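Local coordinates for protein WA352 (Oryza sativa subsp. indica, PDB 5ZT3) that is a mitochondrial protein associated with cytoplasmic male sterility in rice, this chain being an all-helical DUF8018 piece from its C-terminal part, at residues G25-Q30 with G82-D87; S31-L36 with Q49-Q54. All blocks are in the same frame, centred on the assembly; numbering follows the deposited sequence.

Interaction 1: G25-Q30 with G82-D87; sequences GGDSVQ and GARALD
The Arg84 guanidinium meets Asp27 and the carbonyl O of Gly26 at its edge, near its own plane, and the carboxylate of Asp87 lies at the edge too. Asp87 is gripped side-on by two nitrogens: Arg84 NE bonds to Asp87 OD1 at 3.0 Å, almost straight at 172°, and Arg84 NH2 bonds to the syn lone pair of Asp87 OD2 at 3.0 Å. The Asp27 carboxylate is turned 43° from the guanidinium and takes Arg84 NH2 on OD2 at 3.2 Å. Its OD1 forms a salt bridge with Arg84 NH1, but the position of OD1 is doubtful because it sits too close to Arg35, its other salt-bridge partner. Lys62 also pairs with Asp27 OD2. Bends at chi2 (-72°) and chi3 fold the arginine back, which brings it between the two acids.

The backbone adds a bond, Ala83 N to Gly25 O at 2.8 Å, and Ala83 CB rests 3.4 Å from Asp27 OD2. A beta carbon at Gly25 would come within 3.2 Å of Ala83 N, and positive phi also favours glycine. Asp27, Arg84 and Asp87 form a salt-bridge network that joins the lead-in to helix 29-37 with the segment 82-87 just after helix 78-81.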
loop_
_atom_site.group_PDB
_atom_site.type_symbol
_atom_site.label_atom_id
_atom_site.label_comp_id
_atom_site.label_asym_id
_atom_site.label_seq_id
_atom_site.Cartn_x
_atom_site.Cartn_y
_atom_site.Cartn_z
ATOM N N GLY A 25 -7.879 -3.053 -1.303
ATOM C CA GLY A 25 -6.732 -3.610 -1.996
ATOM C C GLY A 25 -6.111 -4.807 -1.321
ATOM O O GLY A 25 -4.985 -5.186 -1.650
ATOM N N GLY A 26 -6.816 -5.427 -0.376
ATOM C CA GLY A 26 -6.278 -6.552 0.348
ATOM C C GLY A 26 -5.516 -6.204 1.605
ATOM O O GLY A 26 -4.962 -7.109 2.237
ATOM N N ASP A 27 -5.463 -4.928 1.988
ATOM C CA ASP A 27 -4.819 -4.515 3.226
ATOM C C ASP A 27 -5.785 -3.703 4.072
ATOM O O ASP A 27 -6.792 -3.183 3.590
ATOM C CB ASP A 27 -3.577 -3.643 2.978
ATOM C CG ASP A 27 -2.308 -4.450 2.849
ATOM O OD1 ASP A 27 -2.371 -5.692 2.963
ATOM O OD2 ASP A 27 -1.238 -3.845 2.655
ATOM N N SER A 28 -5.449 -3.598 5.354
ATOM C CA SER A 28 -6.098 -2.678 6.272
ATOM C C SER A 28 -5.005 -2.024 7.101
ATOM O O SER A 28 -3.849 -2.456 7.081
ATOM C CB SER A 28 -7.054 -3.432 7.198
ATOM O OG SER A 28 -6.328 -4.383 7.965
ATOM N N VAL A 29 -5.365 -0.977 7.846
ATOM C CA VAL A 29 -4.420 -0.424 8.817
ATOM C C VAL A 29 -3.892 -1.527 9.725
ATOM O O VAL A 29 -2.679 -1.627 9.976
ATOM C CB VAL A 29 -5.079 0.711 9.622
ATOM C CG1 VAL A 29 -4.146 1.179 10.745
ATOM C CG2 VAL A 29 -5.447 1.875 8.710
ATOM N N GLN A 30 -4.788 -2.386 10.219
ATOM C CA GLN A 30 -4.372 -3.423 11.156
ATOM C C GLN A 30 -3.422 -4.422 10.509
ATOM O O GLN A 30 -2.441 -4.848 11.136
ATOM C CB GLN A 30 -5.592 -4.129 11.739
ATOM C CG GLN A 30 -6.271 -3.354 12.850
ATOM C CD GLN A 30 -7.514 -4.054 13.364
ATOM O OE1 GLN A 30 -8.114 -4.872 12.665
ATOM N NE2 GLN A 30 -7.897 -3.745 14.595
ATOM N N GLY A 82 -4.565 -4.901 -4.920
ATOM C CA GLY A 82 -3.604 -3.863 -5.236
ATOM C C GLY A 82 -2.535 -3.655 -4.181
ATOM O O GLY A 82 -1.406 -3.283 -4.512
ATOM N N ALA A 83 -2.863 -3.865 -2.904
ATOM C CA ALA A 83 -1.850 -3.614 -1.885
ATOM C C ALA A 83 -0.640 -4.515 -2.073
ATOM O O ALA A 83 0.489 -4.093 -1.797
ATOM C CB ALA A 83 -2.441 -3.739 -0.484
ATOM N N ARG A 84 -0.844 -5.746 -2.553
ATOM C CA ARG A 84 0.287 -6.645 -2.777
ATOM C C ARG A 84 1.235 -6.102 -3.831
ATOM O O ARG A 84 2.451 -6.329 -3.749
ATOM C CB ARG A 84 -0.201 -8.049 -3.152
ATOM C CG ARG A 84 -1.040 -8.752 -2.076
ATOM C CD ARG A 84 -0.228 -9.226 -0.857
ATOM N NE ARG A 84 0.364 -8.118 -0.111
ATOM C CZ ARG A 84 -0.301 -7.325 0.727
ATOM N NH1 ARG A 84 -1.596 -7.513 0.949
ATOM N NH2 ARG A 84 0.329 -6.330 1.333
ATOM N N ALA A 85 0.717 -5.355 -4.802
ATOM C CA ALA A 85 1.574 -4.777 -5.823
ATOM C C ALA A 85 2.427 -3.639 -5.283
ATOM O O ALA A 85 3.340 -3.192 -5.982
ATOM C CB ALA A 85 0.736 -4.305 -7.016
ATOM N N LEU A 86 2.165 -3.173 -4.067
ATOM C CA LEU A 86 2.922 -2.088 -3.464
ATOM C C LEU A 86 3.929 -2.578 -2.420
ATOM O O LEU A 86 4.624 -1.756 -1.807
ATOM C CB LEU A 86 1.976 -1.047 -2.862
ATOM C CG LEU A 86 0.997 -0.442 -3.870
ATOM C CD1 LEU A 86 0.091 0.577 -3.204
ATOM C CD2 LEU A 86 1.725 0.192 -5.042
ATOM N N ASP A 87 4.027 -3.886 -2.206
ATOM C CA ASP A 87 5.045 -4.437 -1.322
ATOM C C ASP A 87 6.443 -4.154 -1.880
ATOM O O ASP A 87 6.625 -3.889 -3.069
ATOM C CB ASP A 87 4.902 -5.959 -1.245
ATOM C CG ASP A 87 3.630 -6.414 -0.537
ATOM O OD1 ASP A 87 3.214 -7.576 -0.772
ATOM O OD2 ASP A 87 3.056 -5.636 0.257
#

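Interaction 2: S31-L36 with Q49-Q54; sequences SIQRRL and QMSRIQ
The polar contacts centre on Gln33, whose side chain reaches across to Ser51 and Arg52. Its CG stands anti to the backbone N (chi1 -178°) and the chain beyond is extended, which carries the amide to Ser51 OG and the backbone N of Arg52. Gln33 NE2 comes 3.1 Å from Ser51 OG. That hydroxyl hydrogen-bonds to the carbonyls of Asp47 and Met48 in its own helix. The other end of the amide works through solvent: a water donates to Gln33 OE1 at 2.8 Å and accepts from Arg52 NH1 at 2.9 Å, while Arg52 NE is paired with Glu56. With an alanine in place of Gln33, that water and Arg52 NH1 would probably lose their link to helix 29-37, and the side of Ser51 would be left less covered.

These contacts join two consecutive helices, 29-37 and 45-72, of a helix-loop-helix pair, their segment axes 8.6 Å apart at closest approach and their directions 128° apart. Gln33 and Ser51 have the nearest CA atoms, at 5.4 Å.

The van der Waals contacts are made by Gln33 and Leu36. Gln33 NE2 passes 3.6 Å from Arg52 CB. One turn further along, Leu36 uses a single branch: CD1 reaches 3.7 Å from Ser51 O and 3.8 Å from Gln54 CB, the Leu36 and Gln54 side chains crossing at a slant.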
loop_
_atom_site.group_PDB
_atom_site.type_symbol
_atom_site.label_atom_id
_atom_site.label_comp_id
_atom_site.label_asym_id
_atom_site.label_seq_id
_atom_site.Cartn_x
_atom_site.Cartn_y
_atom_site.Cartn_z
ATOM N N SER A 31 -3.674 -4.808 9.255
ATOM C CA SER A 31 -2.790 -5.785 8.632
ATOM C C SER A 31 -1.414 -5.188 8.362
ATOM O O SER A 31 -0.396 -5.875 8.512
ATOM C CB SER A 31 -3.422 -6.396 7.377
ATOM O OG SER A 31 -3.408 -5.496 6.284
ATOM N N ILE A 32 -1.357 -3.902 8.004
ATOM C CA ILE A 32 -0.064 -3.242 7.834
ATOM C C ILE A 32 0.652 -3.130 9.171
ATOM O O ILE A 32 1.866 -3.353 9.260
ATOM C CB ILE A 32 -0.245 -1.873 7.157
ATOM C CG1 ILE A 32 -0.774 -2.060 5.739
ATOM C CG2 ILE A 32 1.058 -1.073 7.170
ATOM C CD1 ILE A 32 -1.307 -0.777 5.116
ATOM N N GLN A 33 -0.087 -2.788 10.225
ATOM C CA GLN A 33 0.529 -2.699 11.545
ATOM C C GLN A 33 1.141 -4.032 11.957
ATOM O O GLN A 33 2.258 -4.074 12.483
ATOM C CB GLN A 33 -0.509 -2.256 12.566
ATOM C CG GLN A 33 0.044 -2.091 13.961
ATOM C CD GLN A 33 -1.003 -1.623 14.934
ATOM O OE1 GLN A 33 -2.199 -1.667 14.650
ATOM N NE2 GLN A 33 -0.563 -1.161 16.090
ATOM N N ARG A 34 0.432 -5.129 11.697
ATOM C CA ARG A 34 0.962 -6.455 11.991
ATOM C C ARG A 34 2.253 -6.719 11.225
ATOM O O ARG A 34 3.217 -7.265 11.780
ATOM C CB ARG A 34 -0.111 -7.495 11.658
ATOM C CG ARG A 34 0.249 -8.943 11.927
ATOM C CD ARG A 34 -1.022 -9.798 11.988
ATOM N NE ARG A 34 -1.698 -9.925 10.694
ATOM C CZ ARG A 34 -2.802 -9.266 10.347
ATOM N NH1 ARG A 34 -3.373 -8.418 11.194
ATOM N NH2 ARG A 34 -3.339 -9.457 9.146
ATOM N N ARG A 35 2.306 -6.327 9.950
ATOM C CA ARG A 35 3.535 -6.512 9.185
ATOM C C ARG A 35 4.669 -5.651 9.731
ATOM O O ARG A 35 5.811 -6.117 9.831
ATOM C CB ARG A 35 3.300 -6.282 7.686
ATOM C CG ARG A 35 2.494 -7.393 7.036
ATOM C CD ARG A 35 2.098 -7.055 5.606
ATOM N NE ARG A 35 0.653 -7.104 5.490
ATOM C CZ ARG A 35 -0.071 -6.125 4.974
ATOM N NH1 ARG A 35 0.535 -5.038 4.514
ATOM N NH2 ARG A 35 -1.391 -6.229 4.911
ATOM N N LEU A 36 4.379 -4.403 10.111
ATOM C CA LEU A 36 5.414 -3.545 10.686
ATOM C C LEU A 36 5.956 -4.119 11.986
ATOM O O LEU A 36 7.147 -3.979 12.283
ATOM C CB LEU A 36 4.886 -2.126 10.912
ATOM C CG LEU A 36 4.491 -1.368 9.651
ATOM C CD1 LEU A 36 3.881 -0.022 10.012
ATOM C CD2 LEU A 36 5.710 -1.204 8.753
ATOM N N GLN A 49 1.798 1.806 19.566
ATOM C CA GLN A 49 1.480 3.175 19.163
ATOM C C GLN A 49 2.266 3.579 17.921
ATOM O O GLN A 49 1.702 4.125 16.962
ATOM C CB GLN A 49 1.795 4.140 20.308
ATOM C CG GLN A 49 0.781 4.174 21.427
ATOM C CD GLN A 49 1.281 4.968 22.619
ATOM O OE1 GLN A 49 2.179 5.806 22.491
ATOM N NE2 GLN A 49 0.702 4.708 23.786
ATOM N N MET A 50 3.579 3.326 17.929
ATOM C CA MET A 50 4.423 3.714 16.805
ATOM C C MET A 50 3.989 3.014 15.530
ATOM O O MET A 50 3.877 3.647 14.475
ATOM C CB MET A 50 5.886 3.387 17.102
ATOM C CG MET A 50 6.507 4.181 18.242
ATOM S SD MET A 50 6.377 5.954 17.973
ATOM C CE MET A 50 7.034 6.131 16.331
ATOM N N SER A 51 3.742 1.704 15.606
ATOM C CA SER A 51 3.351 0.963 14.418
ATOM C C SER A 51 1.978 1.387 13.918
ATOM O O SER A 51 1.754 1.400 12.707
ATOM C CB SER A 51 3.412 -0.540 14.681
ATOM O OG SER A 51 2.547 -0.898 15.738
ATOM N N ARG A 52 1.066 1.771 14.814
ATOM C CA ARG A 52 -0.254 2.226 14.384
ATOM C C ARG A 52 -0.157 3.527 13.603
ATOM O O ARG A 52 -0.781 3.674 12.542
ATOM C CB ARG A 52 -1.154 2.392 15.608
ATOM C CG ARG A 52 -2.414 3.197 15.349
ATOM C CD ARG A 52 -3.420 2.461 14.481
ATOM N NE ARG A 52 -4.692 3.176 14.544
ATOM C CZ ARG A 52 -5.684 2.856 15.369
ATOM N NH1 ARG A 52 -5.573 1.806 16.166
ATOM N NH2 ARG A 52 -6.799 3.576 15.379
ATOM N N ILE A 53 0.645 4.477 14.089
ATOM C CA ILE A 53 0.802 5.757 13.409
ATOM C C ILE A 53 1.405 5.548 12.025
ATOM O O ILE A 53 0.942 6.117 11.024
ATOM C CB ILE A 53 1.664 6.698 14.271
ATOM C CG1 ILE A 53 0.904 7.093 15.538
ATOM C CG2 ILE A 53 2.088 7.920 13.475
ATOM C CD1 ILE A 53 1.771 7.766 16.579
ATOM N N GLN A 54 2.438 4.712 11.939
ATOM C CA GLN A 54 3.066 4.450 10.648
ATOM C C GLN A 54 2.115 3.715 9.713
ATOM O O GLN A 54 2.082 3.996 8.508
ATOM C CB GLN A 54 4.353 3.655 10.864
ATOM C CG GLN A 54 5.386 4.440 11.650
ATOM C CD GLN A 54 6.485 3.577 12.237
ATOM O OE1 GLN A 54 6.335 2.363 12.379
ATOM N NE2 GLN A 54 7.596 4.211 12.597
HETATM O O HOH W 1 -4.420 -0.871 16.110
#

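Overall arrangement
From the N terminus, the chain passes 25-30 and enters helix 29-37, turns back into helix 45-72, continues through helix 78-81 and reaches 82-87. Interaction 2 closes the short loop, its ends 13 residues apart, and is nested within the longer loop closed by interaction 1, its ends 52 residues apart. Both use helix 29-37: interaction 1 ties its lead-in to the segment after helix 78-81, and interaction 2 sets its body against helix 45-72. Their centres are about 13 Å apart, interaction 1 buried and interaction 2 nearer the surface. They meet where Arg35 approaches Asp27, at a spacing too short to be trusted, and, by packing, where Val29 CG1 lies 4.0 Å from Arg52 CD.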